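Local structure of adenosine 5'-monophosphoramidase (Candida albicans, 6IQ1) at residues S6-F9 with C10-K14. The protein probably hydrolyses adenosine 5'-monophosphoramidates to AMP and an amine, acting as a homodimeric nucleotide-binding enzyme of the histidine triad family. Sequence-based numbering, arbitrary orientation.
Sequences SCIF and CKIIK. With ZN (zinc ion), chain H.
A CxxC zinc site at the start of helix 8-14 joins Cys-7 to Cys-10: Cys-7 SG lies 2.3 Å and Cys-10 SG 2.5 Å from the zinc ion, and His-49 and His-104 complete a Cys2His2 set of ligands. Cys-7 is also the N-cap. With chi1 at 167° its sulfur swings away from the residue's own N and lies beside its carbonyl carbon, 3.3 Å from Cys-10 N; with an N-H...S angle of 170° the capping bond is nearly straight. One thiolate thus serves both metal and helix start, and the amide would be expected to temper its negative charge. The first helical turn follows from Cys-7 O, which accepts from Lys-11 N at 2.9 Å, while the extended Lys-11 side chain passes Cys-7 O, with CG 3.6 Å from it, and ends with NZ 3.8 Å from Ser-6 CA. In this HIT-domain chain the apolar side of the helix packs against strands 28-32 and 42-46 of the antiparallel sheet. There the Phe-9 and Ile-12 side chains leave the helix in the same direction, flank to flank, with Phe-9 CD1 4.1 Å from Ile-12 CD1. Phe-9 also packs on Leu-43 and Ile-45 and meets the ring of His-106, the probable nucleotidylated histidine, edge-to-face; Ile-12 reaches Tyr-29 and Phe-31.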
ATOM      1  N   SER D   6      -4.444   4.418  24.567  1.00 62.67           N
ATOM      2  CA  SER D   6      -4.563   2.968  24.686  1.00 61.55           C
ATOM      3  C   SER D   6      -4.088   2.260  23.422  1.00 60.59           C
ATOM      4  O   SER D   6      -4.451   1.101  23.186  1.00 61.18           O
ATOM      5  CB  SER D   6      -6.011   2.573  25.003  1.00 55.78           C
ATOM      6  OG  SER D   6      -6.897   2.969  23.965  1.00 62.41           O
ATOM      7  N   CYS D   7      -3.303   2.945  22.600  1.00 53.22           N
ATOM      8  CA  CYS D   7      -2.906   2.464  21.288  1.00 42.56           C
ATOM      9  C   CYS D   7      -1.445   2.067  21.343  1.00 36.27           C
ATOM     10  O   CYS D   7      -0.581   2.902  21.639  1.00 39.13           O
ATOM     11  CB  CYS D   7      -3.134   3.532  20.218  1.00 42.04           C
ATOM     12  SG  CYS D   7      -2.333   3.164  18.632  1.00 36.00           S
ATOM     13  N   ILE D   8      -1.175   0.798  21.045  1.00 37.12           N
ATOM     14  CA  ILE D   8       0.187   0.276  21.106  1.00 38.48           C
ATOM     15  C   ILE D   8       1.106   1.056  20.173  1.00 35.42           C
ATOM     16  O   ILE D   8       2.276   1.287  20.497  1.00 34.52           O
ATOM     17  CB  ILE D   8       0.190  -1.246  20.804  1.00 42.14           C
ATOM     18  CG1 ILE D   8       1.512  -1.888  21.195  1.00 44.27           C
ATOM     19  CG2 ILE D   8      -0.051  -1.559  19.331  1.00 38.68           C
ATOM     20  CD1 ILE D   8       1.468  -2.526  22.544  1.00 52.65           C
ATOM     21  N   PHE D   9       0.588   1.512  19.023  1.00 34.65           N
ATOM     22  CA  PHE D   9       1.438   2.207  18.063  1.00 36.43           C
ATOM     23  C   PHE D   9       1.735   3.634  18.520  1.00 34.35           C
ATOM     24  O   PHE D   9       2.861   4.118  18.354  1.00 34.83           O
ATOM     25  CB  PHE D   9       0.796   2.172  16.672  1.00 33.41           C
ATOM     26  CG  PHE D   9       0.975   0.853  15.961  1.00 33.20           C
ATOM     27  CD1 PHE D   9       1.698  -0.178  16.555  1.00 32.73           C
ATOM     28  CD2 PHE D   9       0.406   0.631  14.707  1.00 38.41           C
ATOM     29  CE1 PHE D   9       1.859  -1.397  15.912  1.00 32.70           C
ATOM     30  CE2 PHE D   9       0.555  -0.592  14.044  1.00 33.95           C
ATOM     31  CZ  PHE D   9       1.284  -1.606  14.649  1.00 36.37           C
ATOM     32  N   CYS D  10       0.746   4.322  19.102  1.00 33.70           N
ATOM     33  CA  CYS D  10       1.021   5.593  19.776  1.00 34.22           C
ATOM     34  C   CYS D  10       2.043   5.424  20.905  1.00 38.10           C
ATOM     35  O   CYS D  10       2.993   6.206  21.015  1.00 39.04           O
ATOM     36  CB  CYS D  10      -0.275   6.193  20.311  1.00 31.31           C
ATOM     37  SG  CYS D  10      -1.281   6.992  19.053  1.00 33.59           S
ATOM     38  N   LYS D  11       1.864   4.407  21.762  1.00 36.31           N
ATOM     39  CA  LYS D  11       2.832   4.182  22.833  1.00 37.66           C
ATOM     40  C   LYS D  11       4.219   3.890  22.267  1.00 38.82           C
ATOM     41  O   LYS D  11       5.229   4.344  22.819  1.00 41.09           O
ATOM     42  CB  LYS D  11       2.387   3.027  23.733  1.00 42.32           C
ATOM     43  CG  LYS D  11       1.251   3.316  24.708  1.00 43.86           C
ATOM     44  CD  LYS D  11       0.597   1.987  25.140  1.00 40.96           C
ATOM     45  CE  LYS D  11      -0.531   2.173  26.146  1.00 50.42           C
ATOM     46  NZ  LYS D  11      -1.548   1.081  26.007  1.00 60.46           N
ATOM     47  N   ILE D  12       4.292   3.123  21.171  1.00 33.42           N
ATOM     48  CA  ILE D  12       5.584   2.818  20.558  1.00 34.16           C
ATOM     49  C   ILE D  12       6.253   4.094  20.051  1.00 41.14           C
ATOM     50  O   ILE D  12       7.468   4.283  20.222  1.00 39.24           O
ATOM     51  CB  ILE D  12       5.416   1.786  19.428  1.00 35.02           C
ATOM     52  CG1 ILE D  12       5.409   0.356  19.971  1.00 37.54           C
ATOM     53  CG2 ILE D  12       6.527   1.932  18.387  1.00 35.18           C
ATOM     54  CD1 ILE D  12       4.965  -0.697  18.934  1.00 33.19           C
ATOM     55  N   ILE D  13       5.474   4.985  19.414  1.00 36.74           N
ATOM     56  CA  ILE D  13       6.011   6.272  18.961  1.00 39.44           C
ATOM     57  C   ILE D  13       6.589   7.054  20.142  1.00 40.24           C
ATOM     58  O   ILE D  13       7.732   7.520  20.096  1.00 42.12           O
ATOM     59  CB  ILE D  13       4.924   7.077  18.216  1.00 37.93           C
ATOM     60  CG1 ILE D  13       4.634   6.490  16.835  1.00 32.43           C
ATOM     61  CG2 ILE D  13       5.337   8.508  18.016  1.00 30.92           C
ATOM     62  CD1 ILE D  13       3.392   7.057  16.214  1.00 29.00           C
ATOM     63  N   LYS D  14       5.821   7.182  21.229  1.00 38.63           N
ATOM     64  CA  LYS D  14       6.315   7.858  22.430  1.00 41.51           C
ATOM     65  C   LYS D  14       7.434   7.098  23.141  1.00 39.92           C
ATOM     66  O   LYS D  14       8.060   7.660  24.039  1.00 42.03           O
ATOM     67  CB  LYS D  14       5.165   8.108  23.410  1.00 41.23           C
ATOM     68  CG  LYS D  14       4.169   9.158  22.930  1.00 46.59           C
ATOM     69  CD  LYS D  14       2.775   8.953  23.513  1.00 47.91           C
ATOM     70  CE  LYS D  14       2.640   9.655  24.853  1.00 58.47           C
ATOM     71  NZ  LYS D  14       1.320   9.406  25.499  1.00 63.98           N
TER
HETATM   72 ZN    ZN H 201      -2.342   5.237  17.674  1.00 46.06          ZN